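Side-chain contacts in N-acetylmuramoyl-L-alanine amidase amiD (Escherichia coli, PDB 3D2Y), which hydrolyses, with a catalytic zinc ion, the bond between N-acetylmuramoyl residues and L-amino acid residues in certain cell-wall glycopeptides: residues L58-A61 with V62-R65; A125-Q128 with A129-L133. One frame throughout, in Å; residues are numbered along the deposited sequence.

Contact 1 (L58-A61 with V62-R65); sequences LVPA and VPPR
With CG1 of Val59 anti to the backbone N (chi1 -169°), this methyl lies beside its own carbonyl carbon and faces forward along the chain, where it meets CG of the Pro63 ring at 3.9 Å. Pro60 needs no such choice, since its closed ring fixes the side chain against the backbone, with phi at -61°. Its CB and CG lie against the CA of Pro63, and CD comes 4.1 Å from Pro63 CG. The far corner of the same ring, CG, reaches CD of Pro64 at 4.0 Å, and here the two rings stand roughly perpendicular. The ring of Pro60 thus packs against both later prolines from one side, brought there by the fold-back at Ala61 and Val62. Pro60-Pro63 resembles a type VIII beta turn, which fits the proline in its last position and the lack of a hydrogen bond across it: Pro60 O lies 3.6 Å from CD of Pro63, which has no N-H to offer. An alanine in place of Pro60 would remove CG and CD, which would probably leave Pro64 CD and Pro63 CG without their ring contacts and free the backbone to turn. Between the two segments the contact is apolar; polar backbone atoms of the turn are held from outside, Ala61 N by Glu106 OE2 and, weakly, Val59 O and Pro60 O by Gln126 NE2. Val59 ends strand 57-59, pairs by backbone bonds with Glu104 and Glu106, and packs on Ile103 and Leu105 of strand 100-105, whereas Pro60 and Pro64 both touch Trp73 of strand 73-74 and Pro60 also meets Phe41 of helix 41-48.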
ATOM      1  N   LEU A  58      -0.468   4.887  13.874  1.00  2.83           N
ATOM      2  CA  LEU A  58      -1.905   4.709  14.029  1.00  3.77           C
ATOM      3  C   LEU A  58      -2.607   6.085  13.961  1.00  6.47           C
ATOM      4  O   LEU A  58      -2.357   6.970  14.817  1.00  4.27           O
ATOM      5  CB  LEU A  58      -2.223   3.983  15.353  1.00  2.00           C
ATOM      6  CG  LEU A  58      -3.700   3.799  15.780  1.00  4.95           C
ATOM      7  CD1 LEU A  58      -4.523   2.931  14.789  1.00  8.10           C
ATOM      8  CD2 LEU A  58      -3.743   3.161  17.167  1.00  7.00           C
ATOM      9  N   VAL A  59      -3.456   6.265  12.939  1.00  3.12           N
ATOM     10  CA  VAL A  59      -4.161   7.531  12.715  1.00  4.01           C
ATOM     11  C   VAL A  59      -5.625   7.388  13.177  1.00  4.84           C
ATOM     12  O   VAL A  59      -6.344   6.565  12.623  1.00  4.44           O
ATOM     13  CB  VAL A  59      -4.140   7.976  11.223  1.00  2.00           C
ATOM     14  CG1 VAL A  59      -4.663   9.447  11.122  1.00  2.38           C
ATOM     15  CG2 VAL A  59      -2.666   7.874  10.643  1.00  2.00           C
ATOM     16  N   PRO A  60      -6.064   8.183  14.190  1.00  4.37           N
ATOM     17  CA  PRO A  60      -7.489   8.081  14.552  1.00  4.35           C
ATOM     18  C   PRO A  60      -8.405   8.467  13.366  1.00  2.00           C
ATOM     19  O   PRO A  60      -7.978   9.127  12.429  1.00  2.00           O
ATOM     20  CB  PRO A  60      -7.637   9.105  15.701  1.00  2.27           C
ATOM     21  CG  PRO A  60      -6.303   9.369  16.201  1.00  4.56           C
ATOM     22  CD  PRO A  60      -5.380   9.203  15.003  1.00  2.00           C
ATOM     23  N   ALA A  61      -9.667   8.111  13.458  1.00  2.00           N
ATOM     24  CA  ALA A  61     -10.660   8.481  12.444  1.00  7.02           C
ATOM     25  C   ALA A  61     -10.774   9.991  12.313  1.00  5.76           C
ATOM     26  O   ALA A  61     -10.931  10.501  11.212  1.00  7.62           O
ATOM     27  CB  ALA A  61     -12.016   7.911  12.814  1.00  6.04           C
ATOM     28  N   VAL A  62     -10.778  10.688  13.451  1.00  4.62           N
ATOM     29  CA  VAL A  62     -10.732  12.138  13.473  1.00  2.62           C
ATOM     30  C   VAL A  62      -9.674  12.441  14.524  1.00  4.70           C
ATOM     31  O   VAL A  62      -9.964  12.433  15.725  1.00  2.88           O
ATOM     32  CB  VAL A  62     -12.105  12.782  13.774  1.00  2.00           C
ATOM     33  CG1 VAL A  62     -11.978  14.345  13.745  1.00  2.00           C
ATOM     34  CG2 VAL A  62     -13.152  12.272  12.718  1.00  4.00           C
ATOM     35  N   PRO A  63      -8.431  12.689  14.082  1.00  2.00           N
ATOM     36  CA  PRO A  63      -7.352  12.971  15.017  1.00  2.68           C
ATOM     37  C   PRO A  63      -7.636  14.245  15.815  1.00  2.00           C
ATOM     38  O   PRO A  63      -8.190  15.220  15.259  1.00  2.41           O
ATOM     39  CB  PRO A  63      -6.126  13.165  14.105  1.00  3.69           C
ATOM     40  CG  PRO A  63      -6.487  12.478  12.816  1.00  3.45           C
ATOM     41  CD  PRO A  63      -7.969  12.716  12.683  1.00  3.84           C
ATOM     42  N   PRO A  64      -7.356  14.200  17.134  1.00  3.59           N
ATOM     43  CA  PRO A  64      -7.467  15.361  18.013  1.00  2.00           C
ATOM     44  C   PRO A  64      -6.409  16.346  17.526  1.00  2.62           C
ATOM     45  O   PRO A  64      -5.371  15.924  16.987  1.00  5.46           O
ATOM     46  CB  PRO A  64      -7.075  14.795  19.367  1.00  2.77           C
ATOM     47  CG  PRO A  64      -6.229  13.567  19.043  1.00  2.00           C
ATOM     48  CD  PRO A  64      -6.857  13.002  17.838  1.00  2.00           C
ATOM     49  N   ARG A  65      -6.656  17.630  17.733  1.00  5.86           N
ATOM     50  CA  ARG A  65      -5.706  18.667  17.323  1.00  7.99           C
ATOM     51  C   ARG A  65      -5.109  19.475  18.491  1.00  8.78           C
ATOM     52  O   ARG A  65      -5.804  19.865  19.430  1.00  8.74           O
ATOM     53  CB  ARG A  65      -6.312  19.556  16.235  1.00 10.88           C
ATOM     54  CG  ARG A  65      -7.044  18.737  15.178  1.00 18.39           C
ATOM     55  CD  ARG A  65      -7.607  19.590  14.094  1.00 23.72           C
ATOM     56  NE  ARG A  65      -6.573  19.882  13.125  1.00 31.50           N
ATOM     57  CZ  ARG A  65      -6.739  20.650  12.055  1.00 34.26           C
ATOM     58  NH1 ARG A  65      -7.925  21.205  11.796  1.00 34.08           N
ATOM     59  NH2 ARG A  65      -5.705  20.860  11.245  1.00 34.41           N
TER

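Contact 2 (A125-Q128 with A129-L133); sequences AQIQ and ALIPL
Three successive backbone hydrogen bonds of the i to i+4 kind join Ala125-Gln128 to Ala129-Leu133 within helix 124-141. Leu130 N gives the shortest, to Gln126 O at 2.9 Å, with an N-H...O angle of 159°. Ala129 N is bonded to Ala125 O and Ile131 N to Ile127 O, each at 3.0 Å. The series is interrupted at Pro132, whose nitrogen carries no hydrogen: its CD stands 3.1 Å from Gln128 O where a donor would otherwise be, and the helix kinks there. Around the bonded core, Ile127 CG2 meets CD1 of Ile131 at 4.0 Å, one turn further on. In Ile127 this branch is anti to the backbone N and turned to the carbonyl side, whereas in Ile131 a chi1 of -69° sets CG1 beside the backbone N, 3.3 Å from Ile127 O, and the extended chi2 carries CD1 back toward Ile127. Gln128 runs alongside Ile131; its chain is bent at chi2 (-38°), and OE1 comes 4.0 Å from the CD1 methyl, a van der Waals contact. Beyond the segments, Ile127 and Ile131 pack on helix 168-173, at Gln170 and Leu171, while Leu130 lies on Ile103 and Leu105 of strand 100-105. The amide of Gln126 points off the helix, where NE2 is bonded to Glu106 O. The chemistry is thus divided: main-chain bonds hold the turns together, aliphatic groups fill the interfaces with sheet and helix, and Gln128 O, which loses its i+4 donor to the proline, faces the CD of Pro132 on the exposed side of the helix.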
ATOM      1  N   ALA A 125     -11.036  14.234   7.748  1.00  6.55           N
ATOM      2  CA  ALA A 125     -10.025  14.732   8.722  1.00  5.63           C
ATOM      3  C   ALA A 125      -8.812  13.756   8.760  1.00 11.40           C
ATOM      4  O   ALA A 125      -7.640  14.165   8.819  1.00  9.74           O
ATOM      5  CB  ALA A 125     -10.601  14.853  10.051  1.00  5.48           C
ATOM      6  N   GLN A 126      -9.119  12.465   8.719  1.00 10.20           N
ATOM      7  CA  GLN A 126      -8.092  11.411   8.715  1.00  8.82           C
ATOM      8  C   GLN A 126      -7.207  11.487   7.486  1.00  9.68           C
ATOM      9  O   GLN A 126      -5.976  11.440   7.595  1.00  5.66           O
ATOM     10  CB  GLN A 126      -8.758  10.041   8.803  1.00  9.62           C
ATOM     11  CG  GLN A 126      -7.800   8.829   8.824  1.00  7.03           C
ATOM     12  CD  GLN A 126      -8.525   7.535   9.105  1.00  8.67           C
ATOM     13  OE1 GLN A 126      -9.292   7.020   8.260  1.00 10.03           O
ATOM     14  NE2 GLN A 126      -8.316   7.005  10.311  1.00  6.68           N
ATOM     15  N   ILE A 127      -7.824  11.611   6.319  1.00  6.92           N
ATOM     16  CA  ILE A 127      -7.046  11.720   5.070  1.00  6.55           C
ATOM     17  C   ILE A 127      -6.169  12.986   5.145  1.00  6.48           C
ATOM     18  O   ILE A 127      -4.969  12.982   4.789  1.00  4.94           O
ATOM     19  CB  ILE A 127      -8.034  11.767   3.855  1.00  7.07           C
ATOM     20  CG1 ILE A 127      -8.929  10.484   3.806  1.00  5.97           C
ATOM     21  CG2 ILE A 127      -7.298  12.016   2.547  1.00  5.80           C
ATOM     22  CD1 ILE A 127      -8.142   9.135   3.759  1.00  7.08           C
ATOM     23  N   GLN A 128      -6.745  14.065   5.674  1.00  9.83           N
ATOM     24  CA  GLN A 128      -6.010  15.328   5.760  1.00  8.21           C
ATOM     25  C   GLN A 128      -4.746  15.214   6.649  1.00  6.72           C
ATOM     26  O   GLN A 128      -3.707  15.846   6.380  1.00  3.99           O
ATOM     27  CB  GLN A 128      -6.948  16.469   6.244  1.00 12.91           C
ATOM     28  CG  GLN A 128      -7.908  17.076   5.158  1.00 13.56           C
ATOM     29  CD  GLN A 128      -7.278  17.208   3.755  1.00 18.40           C
ATOM     30  OE1 GLN A 128      -7.619  16.457   2.833  1.00 26.64           O
ATOM     31  NE2 GLN A 128      -6.362  18.152   3.598  1.00 19.50           N
ATOM     32  N   ALA A 129      -4.855  14.420   7.714  1.00  5.20           N
ATOM     33  CA  ALA A 129      -3.752  14.117   8.642  1.00  5.93           C
ATOM     34  C   ALA A 129      -2.721  13.206   7.990  1.00  3.37           C
ATOM     35  O   ALA A 129      -1.485  13.396   8.142  1.00  4.87           O
ATOM     36  CB  ALA A 129      -4.325  13.474   9.915  1.00  4.69           C
ATOM     37  N   LEU A 130      -3.229  12.209   7.264  1.00  4.37           N
ATOM     38  CA  LEU A 130      -2.373  11.236   6.528  1.00  3.30           C
ATOM     39  C   LEU A 130      -1.452  11.859   5.502  1.00  5.99           C
ATOM     40  O   LEU A 130      -0.302  11.440   5.392  1.00  3.35           O
ATOM     41  CB  LEU A 130      -3.261  10.198   5.861  1.00  4.64           C
ATOM     42  CG  LEU A 130      -2.603   9.098   5.022  1.00  8.69           C
ATOM     43  CD1 LEU A 130      -1.517   8.331   5.837  1.00  7.07           C
ATOM     44  CD2 LEU A 130      -3.673   8.193   4.418  1.00  5.41           C
ATOM     45  N   ILE A 131      -1.955  12.823   4.729  1.00  8.61           N
ATOM     46  CA  ILE A 131      -1.193  13.403   3.593  1.00  9.41           C
ATOM     47  C   ILE A 131       0.228  13.912   3.980  1.00  8.81           C
ATOM     48  O   ILE A 131       1.184  13.447   3.408  1.00  6.90           O
ATOM     49  CB  ILE A 131      -2.082  14.451   2.790  1.00  7.40           C
ATOM     50  CG1 ILE A 131      -3.202  13.695   2.061  1.00  8.97           C
ATOM     51  CG2 ILE A 131      -1.206  15.344   1.829  1.00  5.90           C
ATOM     52  CD1 ILE A 131      -4.392  14.605   1.476  1.00  9.13           C
ATOM     53  N   PRO A 132       0.362  14.837   4.967  1.00  6.30           N
ATOM     54  CA  PRO A 132       1.716  15.314   5.342  1.00  6.16           C
ATOM     55  C   PRO A 132       2.644  14.242   5.951  1.00  8.40           C
ATOM     56  O   PRO A 132       3.860  14.318   5.783  1.00 12.66           O
ATOM     57  CB  PRO A 132       1.430  16.446   6.321  1.00  6.47           C
ATOM     58  CG  PRO A 132       0.076  16.114   6.872  1.00  7.87           C
ATOM     59  CD  PRO A 132      -0.683  15.536   5.742  1.00  7.05           C
ATOM     60  N   LEU A 133       2.082  13.242   6.620  1.00 10.49           N
ATOM     61  CA  LEU A 133       2.875  12.160   7.176  1.00  7.40           C
ATOM     62  C   LEU A 133       3.387  11.270   6.041  1.00  9.90           C
ATOM     63  O   LEU A 133       4.583  10.965   5.963  1.00  6.99           O
ATOM     64  CB  LEU A 133       2.035  11.355   8.186  1.00 12.65           C
ATOM     65  CG  LEU A 133       2.668  10.025   8.651  1.00 10.35           C
ATOM     66  CD1 LEU A 133       4.003  10.259   9.420  1.00 10.17           C
ATOM     67  CD2 LEU A 133       1.648   9.183   9.426  1.00  6.82           C
TER

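In the fold
Contact 1 comes first along the chain, closing a tight proline-rich turn as strand 57-59 leaves the mixed sheet for strand 65-66. After strands 73-74 and 100-105, contact 2 follows in the first turns of helix 124-141. The two stand in series, neither nesting nor crossing, yet their centres are 9 Å apart and they touch directly. NE2 of Gln126 makes weak hydrogen bonds to Val59 O and Pro60 O, and Ala129 CB packs on Pro63 CG. The start of the helix is thereby joined to the end of strand 57-59 and the turn that follows it, next to strand 100-105, which carries the proton acceptor Glu104.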